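Local coordinates for protein 3-carboxy-cis,cis-muconate cycloisomerase (Acinetobacter calcoaceticus, PDB 1Q5N) that belongs to the mostly helical lyase (fumarase/aspartase) superfamily of enzymes and works as an assembly of four copies of its chain, at residues 64-69 / 90-95; 73-78 / 82-87; 24-29 / 115-120. All blocks are in the same frame, centred on the assembly; numbering follows the deposited sequence.

Contact 1 of 3, residues 64-69 / 90-95; sequences DKIDFD and TAIVKD
Lys65 and Ile66, where the short helix 62-65 gives way to a loop, lean against Ile92 in the last turn of helix 82-94. Followed outward, the lysine begins its contact at the root: CB lies 3.7 Å from the end methyl CD1 of Ile92. With CG anti to the carbonyl carbon (chi1 -61°) and every later torsion extended, the chain then runs straight past the isoleucine, the two side chains crossing obliquely. Lys65 CG and CE lie farther off, but CD comes within 4.1 Å of Ile92 CG2, the other branch. The ammonium tip passes on beyond these carbons, and its NZ stays 6.6 Å from Asp95 OD2, too far for a salt bridge.

Ile92 fills the angle between its two partners. The extended CG1-CD1 arm carries CD1 past the lysine root to Ile66 CG1, also 3.7 Å away, where the side chains meet at about a right angle. Ile66 is buried: behind it CG2 sits 3.6 Å above the ring plane of Phe68, offset toward the rim, and both residues rest on Val27 of helix 23-43.

The loop is also fixed by polar bonds. Asp67 is the N-cap of helix 68-78; its OD1 accepts from Asp69 N at 3.2 Å, the donor standing well above the carboxylate plane. A carboxylate suits a helix start because it can accept from a free N-H there, and its charge probably interacts favourably with the positive end of the helix dipole. Gln88 OE1 of helix 82-94 takes Asp67 N.

Across the 149 Å² buried here the chemistry is aliphatic: Lys65 lends its methylenes to Ile92, which also packs on Ile66, while the exposed lysine carries its ammonium beyond the apolar contact, and any attraction to Asp95 is probably weak.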
loop_
_atom_site.group_PDB
_atom_site.type_symbol
_atom_site.label_atom_id
_atom_site.label_comp_id
_atom_site.label_asym_id
_atom_site.label_seq_id
_atom_site.Cartn_x
_atom_site.Cartn_y
_atom_site.Cartn_z
ATOM N N ASP A 64 -30.911 18.038 16.626
ATOM C CA ASP A 64 -32.243 17.643 16.181
ATOM C C ASP A 64 -32.829 18.571 15.156
ATOM O O ASP A 64 -33.688 18.171 14.364
ATOM C CB ASP A 64 -33.178 17.519 17.374
ATOM C CG ASP A 64 -32.761 16.399 18.289
ATOM O OD1 ASP A 64 -32.759 15.239 17.804
ATOM O OD2 ASP A 64 -32.410 16.672 19.465
ATOM N N LYS A 65 -32.345 19.804 15.142
ATOM C CA LYS A 65 -32.842 20.780 14.179
ATOM C C LYS A 65 -32.084 20.813 12.842
ATOM O O LYS A 65 -32.592 21.353 11.871
ATOM C CB LYS A 65 -32.819 22.169 14.791
ATOM C CG LYS A 65 -33.690 22.331 16.033
ATOM C CD LYS A 65 -33.559 23.762 16.495
ATOM C CE LYS A 65 -34.317 24.052 17.748
ATOM N NZ LYS A 65 -34.091 25.507 18.014
ATOM N N ILE A 66 -30.883 20.235 12.794
ATOM C CA ILE A 66 -30.082 20.211 11.584
ATOM C C ILE A 66 -30.593 19.289 10.452
ATOM O O ILE A 66 -30.939 18.144 10.690
ATOM C CB ILE A 66 -28.628 19.883 11.977
ATOM C CG1 ILE A 66 -27.953 21.183 12.422
ATOM C CG2 ILE A 66 -27.900 19.189 10.840
ATOM C CD1 ILE A 66 -26.683 20.978 13.044
ATOM N N ASP A 67 -30.646 19.804 9.224
ATOM C CA ASP A 67 -31.135 19.048 8.051
ATOM C C ASP A 67 -29.982 18.296 7.388
ATOM O O ASP A 67 -29.196 18.894 6.644
ATOM C CB ASP A 67 -31.770 20.000 7.023
ATOM C CG ASP A 67 -32.324 19.272 5.800
ATOM O OD1 ASP A 67 -32.334 18.030 5.795
ATOM O OD2 ASP A 67 -32.768 19.956 4.844
ATOM N N PHE A 68 -29.907 16.988 7.635
ATOM C CA PHE A 68 -28.827 16.198 7.105
ATOM C C PHE A 68 -28.801 16.019 5.605
ATOM O O PHE A 68 -27.731 15.822 5.033
ATOM C CB PHE A 68 -28.733 14.872 7.856
ATOM C CG PHE A 68 -28.086 15.014 9.209
ATOM C CD1 PHE A 68 -28.823 15.428 10.315
ATOM C CD2 PHE A 68 -26.717 14.765 9.377
ATOM C CE1 PHE A 68 -28.208 15.610 11.566
ATOM C CE2 PHE A 68 -26.095 14.942 10.610
ATOM C CZ PHE A 68 -26.841 15.359 11.711
ATOM N N ASP A 69 -29.950 16.114 4.951
ATOM C CA ASP A 69 -29.965 16.010 3.494
ATOM C C ASP A 69 -29.432 17.306 2.906
ATOM O O ASP A 69 -28.661 17.314 1.927
ATOM C CB ASP A 69 -31.381 15.765 2.997
ATOM C CG ASP A 69 -31.841 14.371 3.296
ATOM O OD1 ASP A 69 -31.351 13.442 2.595
ATOM O OD2 ASP A 69 -32.663 14.203 4.240
ATOM N N THR A 90 -25.681 28.661 12.562
ATOM C CA THR A 90 -25.880 30.092 12.755
ATOM C C THR A 90 -27.390 30.369 12.639
ATOM O O THR A 90 -27.982 30.980 13.513
ATOM C CB THR A 90 -25.048 30.942 11.725
ATOM O OG1 THR A 90 -23.650 30.715 11.951
ATOM C CG2 THR A 90 -25.290 32.453 11.926
ATOM N N ALA A 91 -28.011 29.868 11.581
ATOM C CA ALA A 91 -29.424 30.084 11.418
ATOM C C ALA A 91 -30.142 29.551 12.670
ATOM O O ALA A 91 -31.083 30.164 13.156
ATOM C CB ALA A 91 -29.916 29.385 10.162
ATOM N N ILE A 92 -29.697 28.429 13.222
ATOM C CA ILE A 92 -30.358 27.890 14.408
ATOM C C ILE A 92 -30.243 28.822 15.632
ATOM O O ILE A 92 -31.195 28.980 16.383
ATOM C CB ILE A 92 -29.806 26.479 14.761
ATOM C CG1 ILE A 92 -30.322 25.462 13.750
ATOM C CG2 ILE A 92 -30.214 26.076 16.174
ATOM C CD1 ILE A 92 -29.718 24.075 13.943
ATOM N N VAL A 93 -29.078 29.430 15.827
ATOM C CA VAL A 93 -28.851 30.322 16.950
ATOM C C VAL A 93 -29.578 31.643 16.725
ATOM O O VAL A 93 -29.965 32.307 17.666
ATOM C CB VAL A 93 -27.333 30.569 17.123
ATOM C CG1 VAL A 93 -27.051 31.819 17.951
ATOM C CG2 VAL A 93 -26.724 29.373 17.785
ATOM N N LYS A 94 -29.768 32.009 15.461
ATOM C CA LYS A 94 -30.436 33.247 15.120
ATOM C C LYS A 94 -31.900 33.203 15.590
ATOM O O LYS A 94 -32.388 34.145 16.219
ATOM C CB LYS A 94 -30.363 33.474 13.611
ATOM C CG LYS A 94 -30.408 34.934 13.233
ATOM C CD LYS A 94 -30.686 35.159 11.759
ATOM C CE LYS A 94 -30.690 36.665 11.485
ATOM N NZ LYS A 94 -30.935 37.034 10.062
ATOM N N ASP A 95 -32.597 32.109 15.296
ATOM C CA ASP A 95 -33.980 31.961 15.712
ATOM C C ASP A 95 -34.122 31.945 17.219
ATOM O O ASP A 95 -35.148 31.521 17.739
ATOM C CB ASP A 95 -34.584 30.676 15.169
ATOM C CG ASP A 95 -34.974 30.789 13.722
ATOM O OD1 ASP A 95 -34.950 31.932 13.177
ATOM O OD2 ASP A 95 -35.312 29.726 13.141
#

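Contact 2 of 3, residues 73-78 / 82-87; sequences TATGLA and AIPFVK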
loop_
_atom_site.group_PDB
_atom_site.type_symbol
_atom_site.label_atom_id
_atom_site.label_comp_id
_atom_site.label_asym_id
_atom_site.label_seq_id
_atom_site.Cartn_x
_atom_site.Cartn_y
_atom_site.Cartn_z
ATOM N N THR A 73 -25.900 17.469 0.570
ATOM C CA THR A 73 -25.912 18.141 -0.726
ATOM C C THR A 73 -24.964 19.342 -0.703
ATOM O O THR A 73 -24.161 19.521 -1.618
ATOM C CB THR A 73 -27.373 18.642 -1.065
ATOM O OG1 THR A 73 -28.252 17.511 -1.061
ATOM C CG2 THR A 73 -27.448 19.358 -2.420
ATOM N N ALA A 74 -25.074 20.177 0.332
ATOM C CA ALA A 74 -24.234 21.371 0.428
ATOM C C ALA A 74 -22.726 21.022 0.515
ATOM O O ALA A 74 -21.888 21.738 -0.033
ATOM C CB ALA A 74 -24.653 22.210 1.644
ATOM N N THR A 75 -22.400 19.917 1.198
ATOM C CA THR A 75 -21.029 19.456 1.378
ATOM C C THR A 75 -20.340 19.181 0.048
ATOM O O THR A 75 -19.186 19.600 -0.153
ATOM C CB THR A 75 -20.999 18.198 2.250
ATOM O OG1 THR A 75 -21.482 18.540 3.556
ATOM C CG2 THR A 75 -19.596 17.665 2.409
ATOM N N GLY A 76 -21.044 18.518 -0.879
ATOM C CA GLY A 76 -20.455 18.232 -2.171
ATOM C C GLY A 76 -20.082 19.501 -2.905
ATOM O O GLY A 76 -19.125 19.515 -3.675
ATOM N N LEU A 77 -20.811 20.586 -2.666
ATOM C CA LEU A 77 -20.517 21.840 -3.362
ATOM C C LEU A 77 -19.457 22.707 -2.660
ATOM O O LEU A 77 -18.642 23.389 -3.315
ATOM C CB LEU A 77 -21.815 22.648 -3.566
ATOM C CG LEU A 77 -22.972 21.895 -4.291
ATOM C CD1 LEU A 77 -24.281 22.750 -4.341
ATOM C CD2 LEU A 77 -22.516 21.525 -5.709
ATOM N N ALA A 78 -19.451 22.683 -1.334
ATOM C CA ALA A 78 -18.487 23.473 -0.603
ATOM C C ALA A 78 -17.085 22.785 -0.499
ATOM O O ALA A 78 -16.048 23.445 -0.365
ATOM C CB ALA A 78 -19.056 23.786 0.789
ATOM N N ALA A 82 -17.818 21.452 7.243
ATOM C CA ALA A 82 -17.893 22.568 8.174
ATOM C C ALA A 82 -18.616 23.797 7.643
ATOM O O ALA A 82 -19.412 24.391 8.367
ATOM C CB ALA A 82 -16.515 22.948 8.657
ATOM N N ILE A 83 -18.362 24.166 6.392
ATOM C CA ILE A 83 -18.977 25.360 5.814
ATOM C C ILE A 83 -20.519 25.367 5.866
ATOM O O ILE A 83 -21.105 26.291 6.407
ATOM C CB ILE A 83 -18.414 25.595 4.365
ATOM C CG1 ILE A 83 -16.983 26.151 4.460
ATOM C CG2 ILE A 83 -19.270 26.592 3.581
ATOM C CD1 ILE A 83 -16.219 26.128 3.171
ATOM N N PRO A 84 -21.184 24.332 5.333
ATOM C CA PRO A 84 -22.647 24.313 5.366
ATOM C C PRO A 84 -23.125 24.067 6.798
ATOM O O PRO A 84 -24.227 24.423 7.163
ATOM C CB PRO A 84 -23.000 23.144 4.459
ATOM C CG PRO A 84 -21.753 22.915 3.641
ATOM C CD PRO A 84 -20.666 23.175 4.585
ATOM N N PHE A 85 -22.294 23.433 7.607
ATOM C CA PHE A 85 -22.689 23.179 8.964
ATOM C C PHE A 85 -22.760 24.518 9.728
ATOM O O PHE A 85 -23.697 24.744 10.486
ATOM C CB PHE A 85 -21.689 22.230 9.613
ATOM C CG PHE A 85 -21.627 22.347 11.099
ATOM C CD1 PHE A 85 -22.545 21.687 11.906
ATOM C CD2 PHE A 85 -20.636 23.107 11.707
ATOM C CE1 PHE A 85 -22.468 21.798 13.306
ATOM C CE2 PHE A 85 -20.553 23.223 13.101
ATOM C CZ PHE A 85 -21.456 22.568 13.894
ATOM N N VAL A 86 -21.765 25.383 9.533
ATOM C CA VAL A 86 -21.729 26.683 10.175
ATOM C C VAL A 86 -22.966 27.478 9.766
ATOM O O VAL A 86 -23.596 28.048 10.627
ATOM C CB VAL A 86 -20.404 27.473 9.832
ATOM C CG1 VAL A 86 -20.539 28.964 10.140
ATOM C CG2 VAL A 86 -19.283 26.964 10.684
ATOM N N LYS A 87 -23.330 27.499 8.478
ATOM C CA LYS A 87 -24.529 28.235 8.055
ATOM C C LYS A 87 -25.715 27.777 8.890
ATOM O O LYS A 87 -26.400 28.584 9.516
ATOM C CB LYS A 87 -24.898 27.972 6.591
ATOM C CG LYS A 87 -23.807 28.232 5.620
ATOM C CD LYS A 87 -23.477 29.702 5.505
ATOM C CE LYS A 87 -24.028 30.273 4.188
ATOM N NZ LYS A 87 -23.428 29.573 2.977
#
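Ala74 and Pro84 meet so closely that their CB atoms are 3.4 Å apart, tighter than usual for two carbons. The proline ring lies against helix 68-78 by its CB-CG side: CG is 3.6 Å from Ala74 CB and 3.9 Å from the backbone nitrogen of Thr75, so the ring also touches main chain. Ala78, one turn after Ala74, presents its CB to the same CG at 4.0 Å. Small residues suit these places, since each leaves the ring access to the helix surface. Proline suits its own, because in the first turn of helix 82-94 the missing N-H costs no helical hydrogen bond. Thr75 stands at the buried flank; its hydroxyl is bonded to Leu71 O one turn back, and its side chain makes only a slight contact with the proline ring.

The other side is looser. Ile83 reaches Ala78 CB with its CG2 branch at 4.0 Å, and this branch, anti to the backbone N, faces the alanine, while much of the residue is open to solvent. Its backbone N is held by Asn80 OD1 of the connecting turn.

These are two consecutive helices joined by a three-residue turn. The short segments lie 8.6 Å apart at closest approach and cross at a wide angle, their directions 129° apart, far from strictly antiparallel.

Beyond the pair, Phe85 turns away from helix 68-78 into helix 23-43, packing on Val27, Met30 and Val31. Ala82 lies on Ser110 and Leu114 of helix 110-146, and Thr75 touches Leu7 of the second subunit, placing the helix pair beside two long helices and a subunit boundary.

Contact 3 of 3, residues 24-29 / 115-120; sequences RALVSY and DTACIL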
loop_
_atom_site.group_PDB
_atom_site.type_symbol
_atom_site.label_atom_id
_atom_site.label_comp_id
_atom_site.label_asym_id
_atom_site.label_seq_id
_atom_site.Cartn_x
_atom_site.Cartn_y
_atom_site.Cartn_z
ATOM N N ARG A 24 -23.898 11.560 12.388
ATOM C CA ARG A 24 -24.568 12.172 13.500
ATOM C C ARG A 24 -23.583 12.476 14.638
ATOM O O ARG A 24 -23.582 13.589 15.172
ATOM C CB ARG A 24 -25.699 11.246 13.923
ATOM C CG ARG A 24 -26.686 11.876 14.849
ATOM C CD ARG A 24 -28.139 11.430 14.552
ATOM N NE ARG A 24 -29.030 12.084 15.509
ATOM C CZ ARG A 24 -28.852 12.010 16.836
ATOM N NH1 ARG A 24 -27.824 11.300 17.339
ATOM N NH2 ARG A 24 -29.674 12.672 17.660
ATOM N N ALA A 25 -22.722 11.525 15.009
ATOM C CA ALA A 25 -21.778 11.858 16.060
ATOM C C ALA A 25 -20.777 12.927 15.600
ATOM O O ALA A 25 -20.384 13.798 16.401
ATOM C CB ALA A 25 -21.015 10.602 16.565
ATOM N N LEU A 26 -20.367 12.869 14.333
ATOM C CA LEU A 26 -19.390 13.832 13.838
ATOM C C LEU A 26 -19.935 15.258 14.010
ATOM O O LEU A 26 -19.261 16.132 14.569
ATOM C CB LEU A 26 -19.020 13.573 12.358
ATOM C CG LEU A 26 -18.085 14.666 11.777
ATOM C CD1 LEU A 26 -16.720 14.649 12.484
ATOM C CD2 LEU A 26 -17.942 14.481 10.287
ATOM N N VAL A 27 -21.171 15.476 13.551
ATOM C CA VAL A 27 -21.815 16.793 13.689
ATOM C C VAL A 27 -21.986 17.158 15.182
ATOM O O VAL A 27 -21.878 18.322 15.556
ATOM C CB VAL A 27 -23.176 16.845 12.964
ATOM C CG1 VAL A 27 -23.837 18.212 13.242
ATOM C CG2 VAL A 27 -22.975 16.637 11.431
ATOM N N SER A 28 -22.206 16.160 16.034
ATOM C CA SER A 28 -22.324 16.393 17.461
ATOM C C SER A 28 -21.043 16.970 18.005
ATOM O O SER A 28 -21.052 17.930 18.772
ATOM C CB SER A 28 -22.561 15.087 18.200
ATOM O OG SER A 28 -23.821 15.143 18.794
ATOM N N TYR A 29 -19.927 16.366 17.607
ATOM C CA TYR A 29 -18.619 16.812 18.079
ATOM C C TYR A 29 -18.296 18.196 17.518
ATOM O O TYR A 29 -17.622 18.996 18.178
ATOM C CB TYR A 29 -17.518 15.812 17.676
ATOM C CG TYR A 29 -17.537 14.515 18.449
ATOM C CD1 TYR A 29 -17.142 14.483 19.789
ATOM C CD2 TYR A 29 -17.848 13.298 17.822
ATOM C CE1 TYR A 29 -17.038 13.288 20.491
ATOM C CE2 TYR A 29 -17.752 12.067 18.533
ATOM C CZ TYR A 29 -17.341 12.084 19.871
ATOM O OH TYR A 29 -17.235 10.924 20.616
ATOM N N ASP A 115 -10.659 19.351 12.472
ATOM C CA ASP A 115 -9.574 18.664 13.183
ATOM C C ASP A 115 -9.884 18.486 14.688
ATOM O O ASP A 115 -9.514 17.457 15.301
ATOM C CB ASP A 115 -8.244 19.418 13.083
ATOM C CG ASP A 115 -7.571 19.261 11.746
ATOM O OD1 ASP A 115 -8.063 18.490 10.886
ATOM O OD2 ASP A 115 -6.534 19.927 11.567
ATOM N N THR A 116 -10.559 19.477 15.289
ATOM C CA THR A 116 -10.886 19.354 16.696
ATOM C C THR A 116 -11.936 18.238 16.874
ATOM O O THR A 116 -11.819 17.415 17.770
ATOM C CB THR A 116 -11.381 20.727 17.326
ATOM O OG1 THR A 116 -10.292 21.668 17.364
ATOM C CG2 THR A 116 -11.912 20.488 18.744
ATOM N N ALA A 117 -12.942 18.196 16.006
ATOM C CA ALA A 117 -13.948 17.132 16.150
ATOM C C ALA A 117 -13.241 15.765 15.904
ATOM O O ALA A 117 -13.549 14.758 16.566
ATOM C CB ALA A 117 -15.108 17.327 15.166
ATOM N N CYS A 118 -12.298 15.730 14.962
ATOM C CA CYS A 118 -11.569 14.493 14.719
ATOM C C CYS A 118 -10.826 14.042 15.999
ATOM O O CYS A 118 -10.915 12.869 16.382
ATOM C CB CYS A 118 -10.563 14.670 13.575
ATOM S SG CYS A 118 -9.579 13.175 13.228
ATOM N N ILE A 119 -10.088 14.952 16.647
ATOM C CA ILE A 119 -9.395 14.602 17.886
ATOM C C ILE A 119 -10.373 14.207 19.031
ATOM O O ILE A 119 -10.060 13.326 19.864
ATOM C CB ILE A 119 -8.497 15.743 18.344
ATOM C CG1 ILE A 119 -7.336 15.891 17.338
ATOM C CG2 ILE A 119 -7.995 15.482 19.759
ATOM C CD1 ILE A 119 -6.520 14.618 17.143
ATOM N N LEU A 120 -11.551 14.835 19.062
ATOM C CA LEU A 120 -12.520 14.460 20.088
ATOM C C LEU A 120 -12.978 13.030 19.802
ATOM O O LEU A 120 -13.110 12.227 20.733
ATOM C CB LEU A 120 -13.729 15.411 20.120
ATOM C CG LEU A 120 -13.413 16.844 20.626
ATOM C CD1 LEU A 120 -14.655 17.709 20.565
ATOM C CD2 LEU A 120 -12.875 16.780 22.047
#
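Asp115 OD2, on the helix whose Ala117 and Leu120 pack against Tyr29, is gripped by three groups: a salt bridge from Arg234 NH1 and hydrogen bonds from Gln195 NE2 and Gln111 NE2. All three are donors, so the buried oxygen is well satisfied.

On the side turned to helix 23-43 the chemistry changes. Tyr29 CB sits 3.8 Å from Ala117 CB, and the small alanine lets the backbones come close, with the two CA atoms 5.1 Å apart. Because Tyr29 CG is anti to its carbonyl carbon (chi1 -72°), the ring runs alongside helix 110-146, its CD1 touching Leu120 CB at 3.6 Å, and the backbone carbon of Leu120 lies over one face. The leucine CD1 meanwhile turns back toward Tyr29 O, 4.0 Å off. Leu26 adds its CD1 methyl, 4.1 Å from Ala117 CB.

The phenol oxygen continues to Asp124 OD2, one turn beyond Leu120, where it is hydrogen-bonded. Tyrosine thus serves both needs: an aromatic ring for the buried, apolar crossing at 115°, and a hydroxyl whose bond to Asp124 probably limits the ring's freedom.

In the fold
The three contacts are nested along the chain: contact 2 lies within the loop closed by contact 1, and both lie within that closed by contact 3. Contacts 1 and 2 share helices 68-78 and 82-94, with centres about 13 Å apart, one near the turn between them and the other toward their far ends. Contact 3 lies about 17 Å from contact 1 and 15 Å from contact 2, centre to centre. Val27, on the 24-29 segment but turned away from 115-120, links contact 3 to the other two, touching Phe68 CE2 of contact 1 with its CG2 at 3.6 Å and Phe85 CE1 of contact 2 with its CG1 at 3.8 Å. Contacts 2 and 3 also reach the second subunit.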